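Local coordinates for Lys-gingipain catalytic subunit (Porphyromonas gingivalis, PDB 4TKX), which cleaves proteins after lysine residues as a secreted cysteine protease and probable virulence factor of the gum pathogen, here as its catalytic domain, at residues 95-100 with 279-284; 217-222 with 248-253; 230-235 with 263-268. All blocks are in the same frame, centred on the assembly; numbering follows the deposited sequence.

Interaction 1 of 3, residues 95-100 with 279-284; sequences KKTKKV and SSPNSY. With TCK (N-[(1S)-5-amino-1-(chloroacetyl)pentyl]-4-methylbenzenesulfonamide), chain U.
Ser280 and Val100 make the one direct hydrogen bond between the two segments. The hydroxyl OG of Ser280 donates to Val100 O at 2.8 Å. It arrives in the carbonyl plane on a lone pair, with a C=O...donor angle of 136°. A chi1 of 170° swings OG away from the serine's own N, beside its carbonyl carbon, and so toward Val100. Methyl CG1 of Val100 packs against the same OG.

The apolar part centres on the ring of Pro281. Thr97 meets it with its methyl, CG2 lying 3.7 Å from Pro281 CG, while CB of Thr97 touches the same ring. Lys99 runs past the ring in the opposite direction. Its CG comes to 3.7 Å from Pro281 CB, and a bend at chi2 then carries the amine end away. Thr97 and Lys99 thus hold two ring carbons, CG and CB, from the 95-100 side. Helix 350-356 touches the proline through Tyr352 and Ala356.

Both segments are mostly loop, within the C25 protease domain. Segment 279-284 starts at the end of strand 273-279 of the mixed sheet and leads into helix 285-293, with Tyr284 at its N-cap position. It also lines the pocket that holds the inhibitor TCK, probably that of the substrate too.

Each segment also has polar bonds of its own. Thr97 OG1 accepts from Lys99 N, which makes an ST turn. Ser279 OG donates to Pro281 O at 2.8 Å from above the carbonyl plane.

Ligand contacts come from the end of 279-284. Ser283 O accepts from the sulfonamide N of TCK at 3.0 Å, with a bent N-H...O angle of 134°. Asn282 ND2 lies 3.5 Å from ring atom C5 of TCK. TCK C6 of the tolyl ring lies obliquely to the Tyr284 ring, 3.6 Å from CE1.

Interaction 2 of 3, residues 217-222 with 248-253; sequences GSETAW and CCITAQ. With TCK (N-[(1S)-5-amino-1-(chloroacetyl)pentyl]-4-methylbenzenesulfonamide), chain U.
Cys248 packs against Gly217 and Trp222. Its CB faces Gly217 N, and its SG lies 4.0 Å from Trp222 CD1, an oblique sulfur-aromatic contact. Gly217 CA packs close to the same sulfur.

Cys249 is the nucleophile. Its SG is covalently joined to TCK CM at 1.7 Å. Its backbone N donates to TCK O at 2.8 Å, and Gly217 N donates to the same TCK O at 2.8 Å.

Ile250 packs against the backbone between Ser218 and Glu219. Its chi1 of 68° sets CG1 between backbone N and carbonyl carbon, 3.5 Å from Ser218 C. CD1 then sits 3.5 Å from Glu219 CD. Ile250 O receives a nearly straight CA-H...O contact from Glu219 CA.

Thr251 turns methyl CG2 to Ser218 O at 3.2 Å. The same methyl sits at the edge of the Trp222 ring, in its plane. Thr251 OG1 and Trp222 NE1 both bond to Tyr276 OH.

One water bridges the segments. It donates to Gln253 OE1 at 2.6 Å and to Glu219 OE2. Gln253 NE2 bonds to Ser280 O.

The two N-H groups on one ketone oxygen form an oxyanion hole. In catalysis they would probably stabilise the negative oxygen of the tetrahedral intermediate.

Interaction 3 of 3, residues 230-235 with 263-268; sequences SQLKAL and EVITRV. With PB (lead (II) ion), chain T; EDO (1,2-ethanediol), chain J.
Leu232 and Ile265 bring the end of helix 229-233 against helix 261-267, their CA atoms 6.2 Å apart, and Lys233 and Val268 repeat that spacing where the second helix ends. The contact between the two segments is apolar.

Leu232 carries most of it. Its CB is directed at the second helix, and chi1 of -64°, with CG beside the backbone N, sets both methyls on Ile265. CB lies 4.0 Å from Val264 CG1. CD1 rests 3.8 Å from Ile265 CB, and CD2 lies 3.9 Å from Ile265 CD1. Ile265 continues inward to Phe242 and Ala244 of strand 242-247, and to Ala273 and Tyr276 of strand 273-279.

Lys233 covers the outer side with its aliphatic chain. It runs extended beyond CG and crosses Val264 and Val268 at about a right angle. Its CG is 4.0 Å from Val268 CG1, and its CE is 4.1 Å from Val264 CG1. Val264 CG1 is therefore shared between Leu232 and Lys233.

Glu263 takes no part in this packing. Its extended side chain leads away from helix 229-233 to the lead ion. OE2 binds the lead at 2.5 Å and OE1 at 2.7 Å, so the carboxylate grips the metal with both oxygens. A water also binds the ion. Arg267, one helical turn on, forms a salt bridge with Glu263 by charge alone, since OE2 lies well out of the guanidinium plane. Arg267 NH2 also bonds to Asp85, which would probably help to hold that ligand in place.

Helix 261-267 thus packs its Ile265 on the mixed sheet of the protease domain, while Glu263, with Asp85 and Phe254, makes up the protein part of the first calcium site, occupied here by lead.

Overall arrangement
All three interactions lie in the C25 protease domain. Interactions 1 and 2 have centres 11 Å apart and touch directly. Ser279 O and Ala252 N, 3.0 Å apart, probably form a hydrogen bond between them. Both contact TCK, interaction 2 at the ketone oxygen and the carbon joined to the nucleophile, and interaction 1 at the sulfonamide and tolyl end. Interaction 3 is set back from the pocket, its centre 13 Å from that of interaction 2 and 23 Å from that of interaction 1. It touches neither. Glu263 of interaction 3 binds the lead. The side chains of Val100 and Gln253 are about 8 Å from that ion.

Interaction 1 of 3, residues 95-100 with 279-284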
loop_
_atom_site.group_PDB
_atom_site.type_symbol
_atom_site.label_atom_id
_atom_site.label_comp_id
_atom_site.label_asym_id
_atom_site.label_seq_id
_atom_site.Cartn_x
_atom_site.Cartn_y
_atom_site.Cartn_z
ATOM N N LYS A 95 -6.807 -1.766 21.796
ATOM C CA LYS A 95 -6.859 -2.399 23.116
ATOM C C LYS A 95 -5.469 -2.403 23.745
ATOM O O LYS A 95 -5.316 -2.225 24.960
ATOM C CB LYS A 95 -7.391 -3.827 22.991
ATOM C CG LYS A 95 -7.402 -4.587 24.303
ATOM C CD LYS A 95 -7.890 -6.032 24.142
ATOM C CE LYS A 95 -7.829 -6.795 25.473
ATOM N NZ LYS A 95 -8.470 -8.150 25.388
ATOM N N LYS A 96 -4.451 -2.613 22.917
ATOM C CA LYS A 96 -3.080 -2.620 23.394
ATOM C C LYS A 96 -2.387 -1.269 23.203
ATOM O O LYS A 96 -1.611 -0.830 24.059
ATOM C CB LYS A 96 -2.282 -3.721 22.691
ATOM C CG LYS A 96 -2.786 -5.127 22.973
ATOM C CD LYS A 96 -2.658 -5.446 24.437
ATOM C CE LYS A 96 -3.065 -6.876 24.781
ATOM N NZ LYS A 96 -2.963 -7.106 26.255
ATOM N N THR A 97 -2.650 -0.599 22.086
ATOM C CA THR A 97 -1.911 0.616 21.794
ATOM C C THR A 97 -2.454 1.837 22.523
ATOM O O THR A 97 -1.719 2.801 22.734
ATOM C CB THR A 97 -1.936 0.947 20.306
ATOM O OG1 THR A 97 -3.281 1.219 19.929
ATOM C CG2 THR A 97 -1.404 -0.207 19.486
ATOM N N LYS A 98 -3.734 1.803 22.886
ATOM C CA LYS A 98 -4.410 2.953 23.471
ATOM C C LYS A 98 -4.461 4.169 22.547
ATOM O O LYS A 98 -4.729 5.285 22.998
ATOM C CB LYS A 98 -3.780 3.334 24.812
ATOM C CG LYS A 98 -3.477 2.154 25.679
ATOM C CD LYS A 98 -4.696 1.342 25.996
ATOM C CE LYS A 98 -4.379 0.315 27.091
ATOM N NZ LYS A 98 -5.522 -0.614 27.336
ATOM N N LYS A 99 -4.242 3.947 21.250
ATOM C CA LYS A 99 -4.266 5.022 20.279
ATOM C C LYS A 99 -5.122 4.581 19.112
ATOM O O LYS A 99 -5.426 3.392 18.962
ATOM C CB LYS A 99 -2.846 5.326 19.762
ATOM C CG LYS A 99 -1.861 5.711 20.859
ATOM C CD LYS A 99 -2.182 7.052 21.501
ATOM C CE LYS A 99 -1.167 7.350 22.623
ATOM N NZ LYS A 99 -1.428 8.633 23.312
ATOM N N VAL A 100 -5.498 5.532 18.268
ATOM C CA VAL A 100 -6.443 5.224 17.203
ATOM C C VAL A 100 -5.934 4.107 16.291
ATOM O O VAL A 100 -4.722 4.011 15.991
ATOM C CB VAL A 100 -6.823 6.476 16.405
ATOM C CG1 VAL A 100 -5.651 6.976 15.554
ATOM C CG2 VAL A 100 -8.068 6.213 15.559
ATOM N N SER A 279 3.212 4.355 12.040
ATOM C CA SER A 279 2.604 3.885 13.267
ATOM C C SER A 279 1.761 4.967 13.924
ATOM O O SER A 279 2.170 6.124 14.000
ATOM C CB SER A 279 3.705 3.479 14.245
ATOM O OG SER A 279 3.135 2.945 15.428
ATOM N N SER A 280 0.587 4.580 14.397
ATOM C CA SER A 280 -0.253 5.472 15.167
ATOM C C SER A 280 0.271 5.707 16.607
ATOM O O SER A 280 0.404 6.848 17.019
ATOM C CB SER A 280 -1.692 4.965 15.172
ATOM O OG SER A 280 -2.475 5.700 16.109
ATOM N N PRO A 281 0.585 4.631 17.354
ATOM C CA PRO A 281 1.223 4.811 18.664
ATOM C C PRO A 281 2.742 4.818 18.540
ATOM O O PRO A 281 3.296 4.855 17.423
ATOM C CB PRO A 281 0.783 3.564 19.419
ATOM C CG PRO A 281 0.810 2.491 18.347
ATOM C CD PRO A 281 0.263 3.215 17.100
ATOM N N ASN A 282 3.421 4.758 19.680
ATOM C CA ASN A 282 4.862 4.598 19.687
ATOM C C ASN A 282 5.281 3.313 18.986
ATOM O O ASN A 282 4.580 2.310 19.036
ATOM C CB ASN A 282 5.373 4.541 21.126
ATOM C CG ASN A 282 5.176 5.832 21.863
ATOM O OD1 ASN A 282 5.066 6.897 21.259
ATOM N ND2 ASN A 282 5.148 5.751 23.184
ATOM N N SER A 283 6.427 3.354 18.323
ATOM C CA SER A 283 7.092 2.136 17.861
ATOM C C SER A 283 8.382 1.968 18.674
ATOM O O SER A 283 8.792 2.871 19.427
ATOM C CB SER A 283 7.378 2.156 16.350
ATOM O OG SER A 283 8.490 2.973 16.044
ATOM N N TYR A 284 9.006 0.810 18.533
ATOM C CA TYR A 284 10.138 0.446 19.388
ATOM C C TYR A 284 11.259 -0.098 18.541
ATOM O O TYR A 284 11.032 -0.620 17.459
ATOM C CB TYR A 284 9.703 -0.583 20.428
ATOM C CG TYR A 284 8.707 0.021 21.361
ATOM C CD1 TYR A 284 9.122 0.785 22.446
ATOM C CD2 TYR A 284 7.352 -0.114 21.124
ATOM C CE1 TYR A 284 8.198 1.373 23.298
ATOM C CE2 TYR A 284 6.418 0.467 21.968
ATOM C CZ TYR A 284 6.851 1.213 23.041
ATOM O OH TYR A 284 5.915 1.798 23.866
HETATM S S TCK U . 11.377 4.994 21.465
HETATM O O1S TCK U . 11.783 3.616 21.524
HETATM O O2S TCK U . 12.589 5.805 21.448
HETATM C C1 TCK U . 10.380 5.430 22.885
HETATM C C2 TCK U . 10.858 6.409 23.746
HETATM C C3 TCK U . 10.092 6.766 24.869
HETATM C C4 TCK U . 8.883 6.142 25.099
HETATM C C5 TCK U . 8.405 5.145 24.214
HETATM C C6 TCK U . 9.159 4.786 23.107
HETATM C C7 TCK U . 8.078 6.529 26.306
HETATM N N TCK U . 10.480 5.218 20.093
HETATM C CA TCK U . 10.960 5.984 18.935
HETATM C C TCK U . 9.984 7.100 18.681
HETATM O O TCK U . 9.894 7.619 17.594
HETATM C CB TCK U . 11.048 5.061 17.689
HETATM C CG TCK U . 12.118 4.002 17.845
HETATM C CD TCK U . 12.088 2.940 16.684
HETATM C CE TCK U . 12.762 3.414 15.424
HETATM N NZ TCK U . 12.630 2.405 14.400
HETATM C CM TCK U . 9.045 7.507 19.827
#

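Interaction 2 of 3, residues 217-222 with 248-253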
loop_
_atom_site.group_PDB
_atom_site.type_symbol
_atom_site.label_atom_id
_atom_site.label_comp_id
_atom_site.label_asym_id
_atom_site.label_seq_id
_atom_site.Cartn_x
_atom_site.Cartn_y
_atom_site.Cartn_z
ATOM N N GLY A 217 10.289 9.797 15.819
ATOM C CA GLY A 217 9.218 10.523 15.167
ATOM C C GLY A 217 8.294 11.224 16.143
ATOM O O GLY A 217 8.273 10.920 17.350
ATOM N N SER A 218 7.525 12.173 15.624
ATOM C CA SER A 218 6.455 12.801 16.392
ATOM C C SER A 218 5.218 12.818 15.500
ATOM O O SER A 218 5.252 12.328 14.370
ATOM C CB SER A 218 6.840 14.227 16.766
ATOM O OG SER A 218 6.756 15.029 15.609
ATOM N N GLU A 219 4.119 13.392 15.974
ATOM C CA GLU A 219 2.880 13.310 15.203
ATOM C C GLU A 219 3.020 14.001 13.856
ATOM O O GLU A 219 2.351 13.614 12.890
ATOM C CB GLU A 219 1.704 13.940 15.956
ATOM C CG GLU A 219 1.393 13.311 17.304
ATOM C CD GLU A 219 2.144 13.944 18.493
ATOM O OE1 GLU A 219 3.194 14.616 18.292
ATOM O OE2 GLU A 219 1.672 13.750 19.647
ATOM N N THR A 220 3.894 15.013 13.799
ATOM C CA THR A 220 4.015 15.868 12.619
ATOM C C THR A 220 5.436 15.940 12.039
ATOM O O THR A 220 5.742 16.829 11.253
ATOM C CB THR A 220 3.554 17.306 12.920
ATOM O OG1 THR A 220 4.360 17.853 13.959
ATOM C CG2 THR A 220 2.084 17.346 13.352
ATOM N N ALA A 221 6.301 14.999 12.397
ATOM C CA ALA A 221 7.673 15.047 11.906
ATOM C C ALA A 221 8.426 13.731 11.990
ATOM O O ALA A 221 8.221 12.926 12.902
ATOM C CB ALA A 221 8.455 16.125 12.650
ATOM N N TRP A 222 9.316 13.528 11.022
ATOM C CA TRP A 222 10.493 12.694 11.238
ATOM C C TRP A 222 11.473 13.596 11.987
ATOM O O TRP A 222 11.773 14.689 11.520
ATOM C CB TRP A 222 11.083 12.231 9.903
ATOM C CG TRP A 222 10.232 11.200 9.157
ATOM C CD1 TRP A 222 9.123 10.539 9.625
ATOM C CD2 TRP A 222 10.454 10.702 7.834
ATOM N NE1 TRP A 222 8.645 9.677 8.679
ATOM C CE2 TRP A 222 9.433 9.763 7.562
ATOM C CE3 TRP A 222 11.403 10.973 6.840
ATOM C CZ2 TRP A 222 9.362 9.064 6.354
ATOM C CZ3 TRP A 222 11.315 10.303 5.640
ATOM C CH2 TRP A 222 10.303 9.359 5.401
ATOM N N CYS A 248 8.963 4.582 13.028
ATOM C CA CYS A 248 9.187 5.507 14.128
ATOM C C CYS A 248 7.869 5.728 14.846
ATOM O O CYS A 248 6.830 5.236 14.412
ATOM C CB CYS A 248 9.728 6.840 13.599
ATOM S SG CYS A 248 8.688 7.679 12.381
ATOM N N CYS A 249 7.899 6.475 15.947
ATOM C CA CYS A 249 6.670 6.777 16.670
ATOM C C CYS A 249 5.703 7.694 15.939
ATOM O O CYS A 249 6.112 8.628 15.262
ATOM C CB CYS A 249 6.996 7.448 17.999
ATOM S SG CYS A 249 7.935 6.394 19.108
ATOM N N ILE A 250 4.426 7.374 16.119
ATOM C CA ILE A 250 3.248 8.267 16.012
ATOM C C ILE A 250 3.004 9.154 14.769
ATOM O O ILE A 250 2.045 9.930 14.748
ATOM C CB ILE A 250 3.079 9.145 17.307
ATOM C CG1 ILE A 250 4.199 10.172 17.474
ATOM C CG2 ILE A 250 2.949 8.232 18.556
ATOM C CD1 ILE A 250 4.078 11.011 18.763
ATOM N N THR A 251 3.792 8.990 13.706
ATOM C CA THR A 251 3.604 9.806 12.517
ATOM C C THR A 251 2.306 9.477 11.774
ATOM O O THR A 251 1.878 10.258 10.924
ATOM C CB THR A 251 4.749 9.670 11.508
ATOM O OG1 THR A 251 4.851 8.312 11.066
ATOM C CG2 THR A 251 6.068 10.166 12.104
ATOM N N ALA A 252 1.702 8.327 12.067
ATOM C CA ALA A 252 0.405 7.979 11.483
ATOM C C ALA A 252 -0.746 8.062 12.492
ATOM O O ALA A 252 -1.765 7.408 12.329
ATOM C CB ALA A 252 0.452 6.595 10.830
ATOM N N GLN A 253 -0.576 8.871 13.531
ATOM C CA GLN A 253 -1.622 9.034 14.547
ATOM C C GLN A 253 -2.682 9.980 14.000
ATOM O O GLN A 253 -2.657 11.179 14.271
ATOM C CB GLN A 253 -1.044 9.549 15.871
ATOM C CG GLN A 253 -1.998 9.363 17.034
ATOM C CD GLN A 253 -1.383 9.757 18.357
ATOM O OE1 GLN A 253 -1.802 10.727 18.994
ATOM N NE2 GLN A 253 -0.380 9.000 18.784
HETATM S S TCK U . 11.377 4.994 21.465
HETATM O O1S TCK U . 11.783 3.616 21.524
HETATM O O2S TCK U . 12.589 5.805 21.448
HETATM C C1 TCK U . 10.380 5.430 22.885
HETATM C C2 TCK U . 10.858 6.409 23.746
HETATM C C3 TCK U . 10.092 6.766 24.869
HETATM C C4 TCK U . 8.883 6.142 25.099
HETATM C C5 TCK U . 8.405 5.145 24.214
HETATM C C6 TCK U . 9.159 4.786 23.107
HETATM C C7 TCK U . 8.078 6.529 26.306
HETATM N N TCK U . 10.480 5.218 20.093
HETATM C CA TCK U . 10.960 5.984 18.935
HETATM C C TCK U . 9.984 7.100 18.681
HETATM O O TCK U . 9.894 7.619 17.594
HETATM C CB TCK U . 11.048 5.061 17.689
HETATM C CG TCK U . 12.118 4.002 17.845
HETATM C CD TCK U . 12.088 2.940 16.684
HETATM C CE TCK U . 12.762 3.414 15.424
HETATM N NZ TCK U . 12.630 2.405 14.400
HETATM C CM TCK U . 9.045 7.507 19.827
HETATM O O HOH W 1 -0.512 12.516 20.430
#

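Interaction 3 of 3, residues 230-235 with 263-268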
loop_
_atom_site.group_PDB
_atom_site.type_symbol
_atom_site.label_atom_id
_atom_site.label_comp_id
_atom_site.label_asym_id
_atom_site.label_seq_id
_atom_site.Cartn_x
_atom_site.Cartn_y
_atom_site.Cartn_z
ATOM N N SER A 230 5.400 21.174 7.779
ATOM C CA SER A 230 5.639 22.431 7.084
ATOM C C SER A 230 6.577 22.200 5.902
ATOM O O SER A 230 6.343 22.701 4.802
ATOM C CB SER A 230 6.219 23.461 8.049
ATOM O OG SER A 230 6.467 24.698 7.406
ATOM N N GLN A 231 7.632 21.421 6.123
ATOM C CA GLN A 231 8.582 21.122 5.047
ATOM C C GLN A 231 7.931 20.256 3.961
ATOM O O GLN A 231 8.227 20.402 2.782
ATOM C CB GLN A 231 9.815 20.420 5.580
ATOM C CG GLN A 231 10.774 21.284 6.347
ATOM C CD GLN A 231 11.735 20.415 7.131
ATOM O OE1 GLN A 231 11.474 20.091 8.262
ATOM N NE2 GLN A 231 12.825 19.987 6.501
ATOM N N LEU A 232 7.042 19.349 4.351
ATOM C CA LEU A 232 6.337 18.521 3.364
ATOM C C LEU A 232 5.559 19.385 2.380
ATOM O O LEU A 232 5.530 19.121 1.178
ATOM C CB LEU A 232 5.385 17.538 4.052
ATOM C CG LEU A 232 6.036 16.473 4.948
ATOM C CD1 LEU A 232 4.965 15.564 5.526
ATOM C CD2 LEU A 232 7.069 15.651 4.193
ATOM N N LYS A 233 4.927 20.426 2.902
ATOM C CA LYS A 233 4.107 21.301 2.093
ATOM C C LYS A 233 4.936 22.112 1.111
ATOM O O LYS A 233 4.397 22.654 0.138
ATOM C CB LYS A 233 3.324 22.240 3.005
ATOM C CG LYS A 233 2.247 21.525 3.819
ATOM C CD LYS A 233 1.609 22.437 4.846
ATOM C CE LYS A 233 0.834 21.625 5.875
ATOM N NZ LYS A 233 0.225 22.486 6.922
ATOM N N ALA A 234 6.240 22.188 1.363
ATOM C CA ALA A 234 7.171 22.915 0.492
ATOM C C ALA A 234 7.996 22.022 -0.430
ATOM O O ALA A 234 8.893 22.516 -1.119
ATOM C CB ALA A 234 8.107 23.769 1.319
ATOM N N LEU A 235 7.724 20.722 -0.440
ATOM C CA LEU A 235 8.369 19.835 -1.404
ATOM C C LEU A 235 8.035 20.251 -2.834
ATOM O O LEU A 235 6.999 20.895 -3.100
ATOM C CB LEU A 235 7.963 18.374 -1.186
ATOM C CG LEU A 235 8.442 17.705 0.105
ATOM C CD1 LEU A 235 7.841 16.312 0.240
ATOM C CD2 LEU A 235 9.966 17.686 0.184
ATOM N N GLU A 263 -0.735 11.864 6.991
ATOM C CA GLU A 263 -1.823 12.548 6.299
ATOM C C GLU A 263 -1.276 13.664 5.408
ATOM O O GLU A 263 -1.652 13.783 4.247
ATOM C CB GLU A 263 -2.830 13.114 7.308
ATOM C CG GLU A 263 -3.741 12.050 7.898
ATOM C CD GLU A 263 -4.660 12.564 8.991
ATOM O OE1 GLU A 263 -4.167 13.303 9.855
ATOM O OE2 GLU A 263 -5.869 12.216 9.004
ATOM N N VAL A 264 -0.369 14.475 5.935
ATOM C CA VAL A 264 0.128 15.583 5.155
ATOM C C VAL A 264 0.917 15.066 3.945
ATOM O O VAL A 264 0.747 15.568 2.841
ATOM C CB VAL A 264 0.971 16.542 6.003
ATOM C CG1 VAL A 264 1.574 17.619 5.131
ATOM C CG2 VAL A 264 0.094 17.147 7.126
ATOM N N ILE A 265 1.762 14.052 4.138
ATOM C CA ILE A 265 2.616 13.607 3.031
ATOM C C ILE A 265 1.802 13.044 1.861
ATOM O O ILE A 265 2.230 13.101 0.709
ATOM C CB ILE A 265 3.705 12.639 3.517
ATOM C CG1 ILE A 265 4.918 12.685 2.585
ATOM C CG2 ILE A 265 3.167 11.219 3.716
ATOM C CD1 ILE A 265 6.144 11.974 3.134
ATOM N N THR A 266 0.617 12.524 2.158
ATOM C CA THR A 266 -0.278 12.032 1.112
ATOM C C THR A 266 -1.230 13.111 0.573
ATOM O O THR A 266 -1.517 13.143 -0.624
ATOM C CB THR A 266 -1.066 10.780 1.561
ATOM O OG1 THR A 266 -1.734 11.015 2.802
ATOM C CG2 THR A 266 -0.120 9.589 1.722
ATOM N N ARG A 267 -1.694 14.007 1.437
ATOM C CA ARG A 267 -2.604 15.077 1.013
ATOM C C ARG A 267 -1.991 16.176 0.145
ATOM O O ARG A 267 -2.708 16.848 -0.582
ATOM C CB ARG A 267 -3.202 15.757 2.241
ATOM C CG ARG A 267 -4.204 14.906 2.991
ATOM C CD ARG A 267 -4.568 15.571 4.305
ATOM N NE ARG A 267 -5.545 14.790 5.054
ATOM C CZ ARG A 267 -6.204 15.228 6.122
ATOM N NH1 ARG A 267 -5.999 16.444 6.596
ATOM N NH2 ARG A 267 -7.074 14.433 6.726
ATOM N N VAL A 268 -0.691 16.422 0.273
ATOM C CA VAL A 268 -0.093 17.566 -0.424
ATOM C C VAL A 268 -0.196 17.430 -1.946
ATOM O O VAL A 268 -0.054 16.337 -2.515
ATOM C CB VAL A 268 1.357 17.850 0.010
ATOM C CG1 VAL A 268 1.386 18.508 1.400
ATOM C CG2 VAL A 268 2.228 16.584 -0.036
HETATM PB PB PB T . -6.605 13.550 10.957
HETATM C C1 EDO J . 14.043 19.814 1.243
HETATM O O1 EDO J . 15.158 20.322 1.969
HETATM C C2 EDO J . 13.055 19.228 2.235
HETATM O O2 EDO J . 12.922 20.078 3.382
HETATM O O HOH W 2 -6.395 16.007 10.761
#